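Side-chain contacts in beta-lactamase (Serratia marcescens, PDB 5GWA), which probably hydrolyses beta-lactam antibiotics to substituted beta-amino acids as a class A serine beta-lactamase and is captured here in complex with the inhibitor avibactam: residues K76-P81 against L119-G124; P81-P86 against E149-W154; I104-T107 against S111-N114; N160-D165 against A247-D252. All coordinates share one frame; numbering follows the deposited sequence.

Overall arrangement
Following the chain from the N terminus, the loop after strand 71-74 takes part first. Residues 76-81 reach helix 113-123 in contact 1, closing a loop of 37 residues, and the next residues, 81-86, run on to helix 147-151 in contact 2; the two share Pro81 and cross along the chain. Nested within both is contact 3, where the end of helix 100-109 meets the turn into helix 113-123. It is joined to contact 1 through Asn114 and Gln80, and to contact 2 through Asp112 and Ser85. Contact 4 opens only after these have closed, and ties strand 161-162 and helix 164-175 to strand 243-253 of the five-stranded sheet.

Contact 1 of 4, residues K76-P81 against L119-G124; sequences KSDLQP and LFRFVG. With NA (sodium ion), chain P; SO4 (sulfate ion), chain D.
OD1 of Asp78 approaches the guanidinium of Arg121 obliquely, while two waters lie in its plane at the edge. The carboxylate and guanidinium planes are only 14° apart, yet the hydrogen bond within the salt bridge is weak: NH2 of Arg121 stands 3.3 Å from OD1 of Asp78, with a bent N-H...O angle of 134°. Water does much of the joining. One molecule accepts from Arg121 NH2 at 2.8 Å and donates to the backbone O of Asp78 at 2.7 Å; the other accepts from Arg121 NE and donates to Asp78 OD1. A bend at chi3 (-68°) turns NE and NH2 of Arg121 toward the loop. OD2 of Asp78 is occupied by the backbone N of Lys75, which fixes how the carboxylate is turned. At the other side of the loop, NZ of Lys76 is hydrogen-bonded to O4 of a sulfate and forms a salt bridge with Glu261 of the second subunit. The contact is a small surface link between the loop after strand 71-74 and the last turns of helix 113-123. That helix stops at Gly124, whose O binds a sodium ion at 2.8 Å and whose positive phi marks a Schellman motif.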
# COMPACT_ATOMS: atom_id res chain seq x y z
N LYS A 76 -12.18 -1.46 12.07
CA LYS A 76 -11.65 -2.18 10.93
C LYS A 76 -11.81 -1.35 9.64
O LYS A 76 -10.92 -1.31 8.80
CB LYS A 76 -12.33 -3.53 10.82
CG LYS A 76 -12.11 -4.27 9.53
CD LYS A 76 -11.18 -5.45 9.74
CE LYS A 76 -11.28 -6.37 8.55
NZ LYS A 76 -11.47 -5.59 7.29
N SER A 77 -12.91 -0.63 9.51
CA SER A 77 -13.14 0.16 8.31
C SER A 77 -12.25 1.39 8.21
O SER A 77 -12.13 1.95 7.14
CB SER A 77 -14.62 0.55 8.21
OG SER A 77 -14.96 1.43 9.25
N ASP A 78 -11.59 1.77 9.32
CA ASP A 78 -10.60 2.86 9.34
C ASP A 78 -9.28 2.33 8.75
O ASP A 78 -8.40 3.14 8.45
CB ASP A 78 -10.26 3.35 10.77
CG ASP A 78 -11.37 4.16 11.42
OD1 ASP A 78 -12.04 4.92 10.70
OD2 ASP A 78 -11.59 3.99 12.65
N LEU A 79 -9.09 1.00 8.76
CA LEU A 79 -7.91 0.38 8.15
C LEU A 79 -8.25 -0.23 6.82
O LEU A 79 -8.46 -1.44 6.72
CB LEU A 79 -7.30 -0.65 9.09
CG LEU A 79 -6.85 -0.12 10.43
CD1 LEU A 79 -6.37 -1.20 11.42
CD2 LEU A 79 -5.72 0.89 10.22
N GLN A 80 -8.34 0.61 5.80
CA GLN A 80 -8.71 0.17 4.45
C GLN A 80 -7.57 -0.63 3.83
O GLN A 80 -6.40 -0.31 4.04
CB GLN A 80 -9.03 1.37 3.56
CG GLN A 80 -10.18 2.22 4.09
CD GLN A 80 -10.51 3.37 3.16
OE1 GLN A 80 -9.62 4.04 2.61
NE2 GLN A 80 -11.81 3.63 2.99
N PRO A 81 -7.89 -1.64 3.01
CA PRO A 81 -6.89 -2.53 2.40
C PRO A 81 -6.07 -2.05 1.19
O PRO A 81 -4.92 -2.47 1.05
CB PRO A 81 -7.71 -3.76 1.99
CG PRO A 81 -9.09 -3.22 1.79
CD PRO A 81 -9.25 -2.20 2.88
N LEU A 119 -6.23 10.53 11.49
CA LEU A 119 -5.83 11.79 12.11
C LEU A 119 -6.52 13.00 11.47
O LEU A 119 -6.87 13.94 12.20
CB LEU A 119 -4.30 11.92 12.11
CG LEU A 119 -3.54 10.93 13.01
CD1 LEU A 119 -2.04 11.05 12.82
CD2 LEU A 119 -3.90 11.07 14.50
N PHE A 120 -6.72 13.02 10.16
CA PHE A 120 -7.54 14.07 9.51
C PHE A 120 -8.93 14.10 10.13
O PHE A 120 -9.42 15.16 10.53
CB PHE A 120 -7.65 13.88 7.99
CG PHE A 120 -6.57 14.57 7.21
CD1 PHE A 120 -6.38 15.93 7.28
CD2 PHE A 120 -5.75 13.82 6.37
CE1 PHE A 120 -5.36 16.53 6.58
CE2 PHE A 120 -4.84 14.45 5.55
CZ PHE A 120 -4.61 15.78 5.68
N ARG A 121 -9.50 12.93 10.36
CA ARG A 121 -10.82 12.89 11.00
C ARG A 121 -10.81 13.41 12.42
O ARG A 121 -11.68 14.26 12.78
CB ARG A 121 -11.45 11.51 10.86
CG ARG A 121 -11.93 11.27 9.43
CD ARG A 121 -12.75 10.00 9.25
NE ARG A 121 -11.94 8.80 9.44
CZ ARG A 121 -11.21 8.22 8.49
NH1 ARG A 121 -11.18 8.73 7.27
NH2 ARG A 121 -10.54 7.09 8.76
N PHE A 122 -9.80 13.01 13.19
CA PHE A 122 -9.63 13.49 14.57
C PHE A 122 -9.50 15.01 14.64
O PHE A 122 -10.16 15.66 15.46
CB PHE A 122 -8.43 12.82 15.23
CG PHE A 122 -8.09 13.39 16.56
CD1 PHE A 122 -8.93 13.20 17.65
CD2 PHE A 122 -7.06 14.28 16.68
CE1 PHE A 122 -8.69 13.85 18.84
CE2 PHE A 122 -6.78 14.90 17.86
CZ PHE A 122 -7.61 14.68 18.96
N VAL A 123 -8.70 15.59 13.76
CA VAL A 123 -8.36 17.01 13.86
C VAL A 123 -9.46 17.88 13.27
O VAL A 123 -9.48 19.11 13.52
CB VAL A 123 -6.99 17.27 13.18
CG1 VAL A 123 -7.14 17.38 11.66
CG2 VAL A 123 -6.27 18.46 13.80
N GLY A 124 -10.38 17.28 12.52
CA GLY A 124 -11.56 17.96 12.00
C GLY A 124 -11.59 18.24 10.51
O GLY A 124 -12.55 18.84 10.01
NA NA P . -12.10 20.87 8.09
S SO4 D . -9.28 -6.90 5.13
O1 SO4 D . -10.35 -7.87 4.79
O2 SO4 D . -8.00 -7.41 4.64
O3 SO4 D . -9.65 -5.63 4.45
O4 SO4 D . -9.25 -6.62 6.59
O HOH W 1 -8.45 5.69 7.54
O HOH W 2 -12.00 7.75 12.07
O HOH W 3 -12.49 19.81 5.49

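Contact 2 of 4, residues P81-P86 against E149-W154. With NA (sodium ion), chain Q; NXL ((2S,5R)-1-formyl-5-[(sulfooxy)amino]piperidine-2-carboxamide), chain B; NXL ((2S,5R)-1-formyl-5-[(sulfooxy)amino]piperidine-2-carboxamide), chain C.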
# COMPACT_ATOMS: atom_id res chain seq x y z
N PRO A 81 -7.89 -1.64 3.01
CA PRO A 81 -6.89 -2.53 2.40
C PRO A 81 -6.07 -2.05 1.19
O PRO A 81 -4.92 -2.47 1.05
CB PRO A 81 -7.71 -3.76 1.99
CG PRO A 81 -9.09 -3.22 1.79
CD PRO A 81 -9.25 -2.20 2.88
N ASN A 82 -6.64 -1.23 0.30
CA ASN A 82 -5.96 -0.86 -0.96
C ASN A 82 -5.16 0.42 -0.82
O ASN A 82 -5.19 1.30 -1.69
CB ASN A 82 -6.94 -0.57 -2.08
CG ASN A 82 -7.99 -1.61 -2.19
OD1 ASN A 82 -7.87 -2.52 -3.00
ND2 ASN A 82 -9.09 -1.42 -1.46
N THR A 83 -4.33 0.47 0.20
CA THR A 83 -3.50 1.61 0.36
C THR A 83 -2.30 1.17 1.18
O THR A 83 -2.36 0.17 1.91
CB THR A 83 -4.29 2.72 1.08
OG1 THR A 83 -3.60 3.95 0.94
CG2 THR A 83 -4.49 2.44 2.56
N TRP A 84 -1.20 1.88 1.04
CA TRP A 84 -0.03 1.62 1.85
C TRP A 84 -0.35 1.78 3.33
O TRP A 84 -0.73 2.87 3.77
CB TRP A 84 1.10 2.55 1.44
CG TRP A 84 2.27 2.56 2.39
CD1 TRP A 84 2.46 3.44 3.42
CD2 TRP A 84 3.43 1.71 2.38
NE1 TRP A 84 3.65 3.19 4.05
CE2 TRP A 84 4.27 2.13 3.43
CE3 TRP A 84 3.86 0.67 1.55
CZ2 TRP A 84 5.49 1.55 3.68
CZ3 TRP A 84 5.03 0.04 1.86
CH2 TRP A 84 5.84 0.45 2.94
N SER A 85 -0.13 0.73 4.13
CA SER A 85 -0.51 0.79 5.54
C SER A 85 0.16 -0.27 6.39
O SER A 85 -0.41 -1.34 6.62
CB SER A 85 -2.02 0.69 5.71
OG SER A 85 -2.42 0.89 7.07
N PRO A 86 1.31 0.05 6.94
CA PRO A 86 1.86 -0.82 7.97
C PRO A 86 0.92 -1.07 9.14
O PRO A 86 0.92 -2.18 9.69
CB PRO A 86 3.14 -0.10 8.38
CG PRO A 86 3.54 0.70 7.16
CD PRO A 86 2.22 1.14 6.57
N GLU A 149 -9.25 10.17 -0.65
CA GLU A 149 -9.69 11.01 -1.74
C GLU A 149 -8.67 11.07 -2.89
O GLU A 149 -9.03 11.03 -4.07
CB GLU A 149 -10.02 12.41 -1.21
CG GLU A 149 -11.27 12.48 -0.38
CD GLU A 149 -11.55 13.83 0.23
OE1 GLU A 149 -10.60 14.54 0.63
OE2 GLU A 149 -12.73 14.11 0.52
N MET A 150 -7.38 11.07 -2.57
CA MET A 150 -6.36 11.09 -3.60
C MET A 150 -6.34 9.78 -4.41
O MET A 150 -5.93 9.75 -5.56
CB MET A 150 -4.97 11.35 -2.99
CG MET A 150 -4.74 12.81 -2.65
SD MET A 150 -3.00 13.17 -2.41
CE MET A 150 -2.77 12.43 -0.82
N HIS A 151 -6.60 8.68 -3.73
CA HIS A 151 -6.54 7.36 -4.39
C HIS A 151 -7.73 7.13 -5.31
O HIS A 151 -7.74 6.16 -6.07
CB HIS A 151 -6.46 6.25 -3.32
CG HIS A 151 -5.12 6.11 -2.70
ND1 HIS A 151 -4.55 7.08 -1.89
CD2 HIS A 151 -4.21 5.09 -2.76
CE1 HIS A 151 -3.35 6.68 -1.50
NE2 HIS A 151 -3.12 5.48 -2.03
N LYS A 152 -8.74 8.00 -5.26
CA LYS A 152 -9.93 7.81 -6.11
C LYS A 152 -9.73 8.27 -7.53
O LYS A 152 -10.47 7.83 -8.44
CB LYS A 152 -11.14 8.51 -5.53
CG LYS A 152 -11.81 7.70 -4.43
CD LYS A 152 -13.12 8.30 -4.04
CE LYS A 152 -13.94 7.30 -3.24
NZ LYS A 152 -13.21 6.78 -2.07
N ALA A 153 -8.77 9.16 -7.75
CA ALA A 153 -8.56 9.73 -9.06
C ALA A 153 -7.22 10.44 -9.21
O ALA A 153 -6.79 11.20 -8.34
CB ALA A 153 -9.69 10.68 -9.40
N TRP A 154 -6.60 10.25 -10.36
CA TRP A 154 -5.26 10.70 -10.61
C TRP A 154 -5.06 12.18 -10.31
O TRP A 154 -4.11 12.53 -9.69
CB TRP A 154 -4.89 10.42 -12.06
CG TRP A 154 -3.57 10.96 -12.46
CD1 TRP A 154 -3.34 12.11 -13.17
CD2 TRP A 154 -2.28 10.41 -12.15
NE1 TRP A 154 -2.00 12.28 -13.36
CE2 TRP A 154 -1.33 11.27 -12.73
CE3 TRP A 154 -1.84 9.26 -11.50
CZ2 TRP A 154 0.04 11.02 -12.66
CZ3 TRP A 154 -0.48 9.03 -11.40
CH2 TRP A 154 0.45 9.90 -11.99
NA NA Q . -4.42 11.57 -6.93
OAC NXL B . -5.94 -7.44 -4.13
CAN NXL B . -4.78 -7.33 -3.74
N NXL B . -4.26 -6.26 -3.33
CAJ NXL B . -3.00 -6.27 -2.61
CA NXL B . -5.01 -5.02 -3.42
C NXL B . -4.43 -3.99 -4.33
O NXL B . -3.33 -4.12 -4.84
NAA NXL B . -5.14 -2.86 -4.41
CB NXL B . -5.18 -4.45 -2.03
CAH NXL B . -3.89 -4.44 -1.23
CAO NXL B . -3.24 -5.82 -1.19
NAK NXL B . -3.94 -6.86 -0.41
OAL NXL B . -5.23 -6.69 -0.22
SAR NXL B . -6.02 -7.97 0.08
OAD NXL B . -6.11 -7.98 1.51
OAE NXL B . -7.37 -8.01 -0.35
OAG NXL B . -5.28 -9.10 -0.84
OAC NXL C . 3.28 9.83 -0.52
CAN NXL C . 2.83 9.08 0.33
N NXL C . 2.43 7.91 0.13
CAJ NXL C . 2.21 6.98 1.22
CA NXL C . 2.35 7.41 -1.24
C NXL C . 0.97 7.09 -1.72
O NXL C . 0.01 7.11 -0.97
NAA NXL C . 0.91 6.66 -2.98
CB NXL C . 3.23 6.20 -1.37
CAH NXL C . 3.05 5.20 -0.24
CAO NXL C . 3.20 5.85 1.12
NAK NXL C . 4.56 6.31 1.50
OAL NXL C . 5.40 6.54 0.51
SAR NXL C . 6.55 7.50 0.84
OAD NXL C . 7.63 6.62 1.15
OAE NXL C . 7.05 8.30 -0.22
OAG NXL C . 5.87 8.57 1.87
O HOH W 4 -2.36 9.90 -6.16
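The backbones of Thr83 and His151 stay well apart, 8.1 Å between their CA atoms, where an irregular loop with an inverse gamma turn centred on Asn82 passes the end of helix 147-151. This is the rim of the class A active-site cleft, and the helix belongs to the omega loop that carries Glu147 of the inhibitor pocket. The gap is bridged mainly by side chains, with the backbone O of Asn82 also near CD2 of His151. Thr83 and His151 cross at about a right angle, with OG1 of Thr83 3.4 Å from NE2 of His151 and oblique to the ring. Both polar groups have hydrogen-bond partners outside the two segments: Thr83 OG1 is bonded to ND2 of Asn113, and His151 ND1 to the backbone O of Glu147, a bond that fixes the rotation of the imidazole. The amide O of the avibactam in this subunit's pocket lies near the plane of that ring, at its edge, 3.4 Å from His151 CE1.

Trp84 contributes a flat wall to the same pocket. Its CG is anti to the backbone N (chi1 168°), which lays one face of the indole against the piperidine ring, with CD1 of Trp84 3.4 Å from CAO of the inhibitor. CD of Pro86 also meets a face of the indole, 3.5 Å from the plane and offset toward the rim, and NE1 donates to the backbone O of His110. From the last turn of the helix onward, the chain curls round a sodium ion, whose ligands include O of Met150 at 2.7 Å, O of Ala153 at 2.8 Å and O of Trp154 at 2.9 Å.

Contact 3 of 4, residues I104-T107 against S111-N114. With NXL ((2S,5R)-1-formyl-5-[(sulfooxy)amino]piperidine-2-carboxamide), chain C.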
# COMPACT_ATOMS: atom_id res chain seq x y z
N ILE A 104 0.52 8.51 15.21
CA ILE A 104 1.37 9.52 14.60
C ILE A 104 2.73 8.96 14.15
O ILE A 104 3.18 9.29 13.04
CB ILE A 104 1.60 10.70 15.55
CG1 ILE A 104 0.31 11.39 15.84
CG2 ILE A 104 2.65 11.63 14.97
CD1 ILE A 104 0.34 12.30 17.06
N LYS A 105 3.34 8.07 14.94
CA LYS A 105 4.63 7.50 14.58
C LYS A 105 4.48 6.69 13.31
O LYS A 105 5.28 6.81 12.40
CB LYS A 105 5.18 6.59 15.67
CG LYS A 105 5.69 7.34 16.88
CD LYS A 105 6.32 6.35 17.84
CE LYS A 105 6.72 7.01 19.15
NZ LYS A 105 7.42 6.01 19.99
N SER A 106 3.41 5.92 13.18
CA SER A 106 3.23 5.16 11.95
C SER A 106 3.00 6.09 10.75
O SER A 106 3.50 5.84 9.62
CB SER A 106 2.07 4.19 12.09
OG SER A 106 2.07 3.28 10.99
N THR A 107 2.15 7.08 10.96
CA THR A 107 1.74 8.02 9.90
C THR A 107 2.94 8.80 9.37
O THR A 107 3.05 9.06 8.18
CB THR A 107 0.70 8.99 10.46
OG1 THR A 107 -0.45 8.23 10.84
CG2 THR A 107 0.29 9.98 9.39
N SER A 111 4.85 6.53 7.04
CA SER A 111 3.92 7.06 6.03
C SER A 111 2.63 6.29 5.89
O SER A 111 2.07 6.21 4.80
CB SER A 111 4.61 7.19 4.69
OG SER A 111 4.09 8.32 3.99
N ASP A 112 2.10 5.74 6.98
CA ASP A 112 0.81 5.07 6.88
C ASP A 112 -0.31 5.93 6.33
O ASP A 112 -0.54 7.06 6.82
CB ASP A 112 0.41 4.54 8.25
CG ASP A 112 -0.64 3.49 8.15
OD1 ASP A 112 -1.80 3.83 8.01
OD2 ASP A 112 -0.30 2.30 8.25
N ASN A 113 -1.03 5.45 5.34
CA ASN A 113 -2.13 6.24 4.76
C ASN A 113 -3.40 6.18 5.60
O ASN A 113 -4.16 7.15 5.63
CB ASN A 113 -2.42 5.81 3.34
CG ASN A 113 -1.41 6.38 2.35
OD1 ASN A 113 -0.78 7.38 2.59
ND2 ASN A 113 -1.32 5.74 1.18
N ASN A 114 -3.68 5.04 6.24
CA ASN A 114 -4.85 4.93 7.10
C ASN A 114 -4.69 5.80 8.34
O ASN A 114 -5.63 6.50 8.75
CB ASN A 114 -5.11 3.49 7.48
CG ASN A 114 -5.72 2.70 6.34
OD1 ASN A 114 -6.63 3.17 5.64
ND2 ASN A 114 -5.17 1.53 6.10
OAC NXL C . 3.28 9.83 -0.52
CAN NXL C . 2.83 9.08 0.33
N NXL C . 2.43 7.91 0.13
CAJ NXL C . 2.21 6.98 1.22
CA NXL C . 2.35 7.41 -1.24
C NXL C . 0.97 7.09 -1.72
O NXL C . 0.01 7.11 -0.97
NAA NXL C . 0.91 6.66 -2.98
CB NXL C . 3.23 6.20 -1.37
CAH NXL C . 3.05 5.20 -0.24
CAO NXL C . 3.20 5.85 1.12
NAK NXL C . 4.56 6.31 1.50
OAL NXL C . 5.40 6.54 0.51
SAR NXL C . 6.55 7.50 0.84
OAD NXL C . 7.63 6.62 1.15
OAE NXL C . 7.05 8.30 -0.22
OAG NXL C . 5.87 8.57 1.87
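Ser106 and Asp112 form the tight part of this contact. The N-H of Asp112 points almost exactly at O of Ser106, 3.0 Å away with an angle of 178°, although it arrives 38° above the carbonyl plane. Beside this bond, a chi1 of -169° swings OG of Ser106 to 3.4 Å from CB of Asp112. Ser111 adopts a left-handed backbone conformation that turns the chain sharply and brings its CA-H to O of Thr107, at a CA...O distance of 3.1 Å. Thr107 adds looser contact, its CG2 4.0 Å from the O of Asp112.

On the other side the turn opens toward the inhibitor, and Ser111 and Asn113 point their side chains away from helix 100-109. OG of Ser111 donates to the avibactam sulfate at 2.8 Å and is also hydrogen-bonded to Lys50 and Lys215, while ND2 of Asn113 reaches the inhibitor's amide O at 2.9 Å. Ser111, Asp112 and Asn113 form the SDN motif of class A enzymes. Asp112 is the member turned toward helix 100-109: OD1 caps helix 113-123, and OD2 accepts from OG of Ser85 and N of Leu87. Behind the turn, Thr107 packs on Leu119 of helix 113-123, and Ile104 fits between helices 49-63 and 182-193.

Contact 4 of 4, residues N160-D165 against A247-D252. With NA (sodium ion), chain K; NA (sodium ion), chain L.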
# COMPACT_ATOMS: atom_id res chain seq x y z
N ASN A 160 -3.49 19.03 -3.50
CA ASN A 160 -2.64 19.13 -2.33
C ASN A 160 -1.25 19.58 -2.77
O ASN A 160 -0.35 18.77 -3.01
CB ASN A 160 -2.50 17.78 -1.64
CG ASN A 160 -3.74 17.34 -0.93
OD1 ASN A 160 -4.46 18.14 -0.34
ND2 ASN A 160 -3.97 16.06 -0.91
N TRP A 161 -1.09 20.89 -2.95
CA TRP A 161 0.11 21.42 -3.58
C TRP A 161 0.86 22.37 -2.69
O TRP A 161 0.32 22.88 -1.69
CB TRP A 161 -0.24 22.14 -4.90
CG TRP A 161 -1.24 23.29 -4.77
CD1 TRP A 161 -2.55 23.28 -5.14
CD2 TRP A 161 -0.94 24.65 -4.39
NE1 TRP A 161 -3.12 24.52 -4.88
CE2 TRP A 161 -2.15 25.38 -4.46
CE3 TRP A 161 0.21 25.31 -4.00
CZ2 TRP A 161 -2.23 26.72 -4.09
CZ3 TRP A 161 0.12 26.66 -3.66
CH2 TRP A 161 -1.09 27.34 -3.72
N THR A 162 2.11 22.64 -3.06
CA THR A 162 2.95 23.55 -2.33
C THR A 162 3.96 24.21 -3.24
O THR A 162 4.35 23.62 -4.26
CB THR A 162 3.69 22.81 -1.19
OG1 THR A 162 4.27 23.76 -0.29
CG2 THR A 162 4.77 21.89 -1.74
N THR A 163 4.46 25.37 -2.83
CA THR A 163 5.72 25.82 -3.35
C THR A 163 6.84 25.26 -2.47
O THR A 163 6.64 24.94 -1.32
CB THR A 163 5.86 27.33 -3.38
OG1 THR A 163 5.71 27.86 -2.06
CG2 THR A 163 4.84 27.97 -4.35
N PRO A 164 8.04 25.10 -3.04
CA PRO A 164 9.09 24.49 -2.19
C PRO A 164 9.59 25.41 -1.08
O PRO A 164 9.98 24.95 -0.01
CB PRO A 164 10.21 24.15 -3.15
CG PRO A 164 9.72 24.44 -4.52
CD PRO A 164 8.44 25.23 -4.44
N ASP A 165 9.63 26.72 -1.35
CA ASP A 165 10.01 27.69 -0.35
C ASP A 165 9.01 27.78 0.79
O ASP A 165 9.43 27.85 1.94
CB ASP A 165 10.35 29.05 -0.95
CG ASP A 165 9.24 29.63 -1.80
OD1 ASP A 165 8.58 28.94 -2.59
OD2 ASP A 165 9.03 30.86 -1.70
N ALA A 247 13.78 21.08 0.85
CA ALA A 247 12.66 20.40 0.24
C ALA A 247 12.90 20.19 -1.23
O ALA A 247 13.28 21.13 -1.94
CB ALA A 247 11.41 21.20 0.46
N VAL A 248 12.76 18.95 -1.70
CA VAL A 248 12.91 18.66 -3.11
C VAL A 248 11.68 17.94 -3.62
O VAL A 248 11.26 16.93 -3.04
CB VAL A 248 14.18 17.84 -3.45
CG1 VAL A 248 14.31 17.61 -4.94
CG2 VAL A 248 15.43 18.53 -2.90
N TYR A 249 11.08 18.45 -4.70
CA TYR A 249 9.91 17.84 -5.32
C TYR A 249 10.25 17.50 -6.77
O TYR A 249 10.48 18.38 -7.57
CB TYR A 249 8.72 18.82 -5.33
CG TYR A 249 8.33 19.25 -3.96
CD1 TYR A 249 8.96 20.31 -3.34
CD2 TYR A 249 7.31 18.60 -3.28
CE1 TYR A 249 8.58 20.71 -2.07
CE2 TYR A 249 7.02 18.91 -1.97
CZ TYR A 249 7.66 19.94 -1.38
OH TYR A 249 7.28 20.24 -0.10
N VAL A 250 10.43 16.21 -7.08
CA VAL A 250 10.60 15.79 -8.47
C VAL A 250 9.24 15.46 -9.04
O VAL A 250 8.59 14.48 -8.63
CB VAL A 250 11.53 14.55 -8.55
CG1 VAL A 250 11.71 14.12 -10.00
CG2 VAL A 250 12.86 14.80 -7.88
N SER A 251 8.71 16.34 -9.91
CA SER A 251 7.33 16.22 -10.33
C SER A 251 7.19 15.94 -11.82
O SER A 251 8.08 16.24 -12.58
CB SER A 251 6.50 17.45 -9.92
OG SER A 251 6.80 18.58 -10.73
N ASP A 252 6.04 15.36 -12.17
CA ASP A 252 5.68 15.06 -13.55
C ASP A 252 6.83 14.49 -14.36
O ASP A 252 7.29 15.04 -15.36
CB ASP A 252 5.07 16.30 -14.19
CG ASP A 252 3.77 16.69 -13.55
OD1 ASP A 252 3.17 15.86 -12.82
OD2 ASP A 252 3.28 17.80 -13.85
NA NA K . 7.37 30.50 -4.48
NA NA L . 5.98 30.46 -1.27
O HOH W 5 8.44 32.96 -4.98
O HOH W 6 5.32 32.00 -5.37
O HOH W 7 5.33 30.72 1.37
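Apolar contact joins the two segments. Thr162 and Pro164 both meet the ring of Tyr249 obliquely. The side chains of Thr162 and Tyr249 cross at about a right angle, bringing CG2 of Thr162 to 3.4 Å from OH of Tyr249. Farther along the ring, CE1 of Tyr249 is 3.8 Å from CA of Pro164 and 4.0 Å from its CB, while CB of Ala247 rests 4.0 Å from the Pro164 carbonyl O.

No hydrogen bond crosses between the segments; those present brace each side. At chi1 -167° Thr162 turns its methyl to the tyrosine and its hydroxyl toward the chain ahead, where it donates to O of Thr163 at 2.8 Å. The buried hydroxyl of Tyr249 is satisfied by OG1 of Thr167, one turn into the helix. Thr163 is the N-cap residue: its OG1 is hydrogen-bonded to N of Ala166 and donates to OD1 of Asp165 at 3.1 Å, from above the carboxylate plane.

Metal binding lies on the side turned away from strand 243-253. One sodium ion is held by OG1 of Thr163 at 2.7 Å, and a second by OD1 of Asp165 at 2.7 Å together with Glu39.

Ala247 and Tyr249 occupy one face of strand 243-253, and Val248 and Val250 face helix 257-276 on the other. The arrangement is that of the class A fold, in which helices flank a five-stranded antiparallel sheet; here the short strand 161-162 and the start of helix 164-175 lie against it.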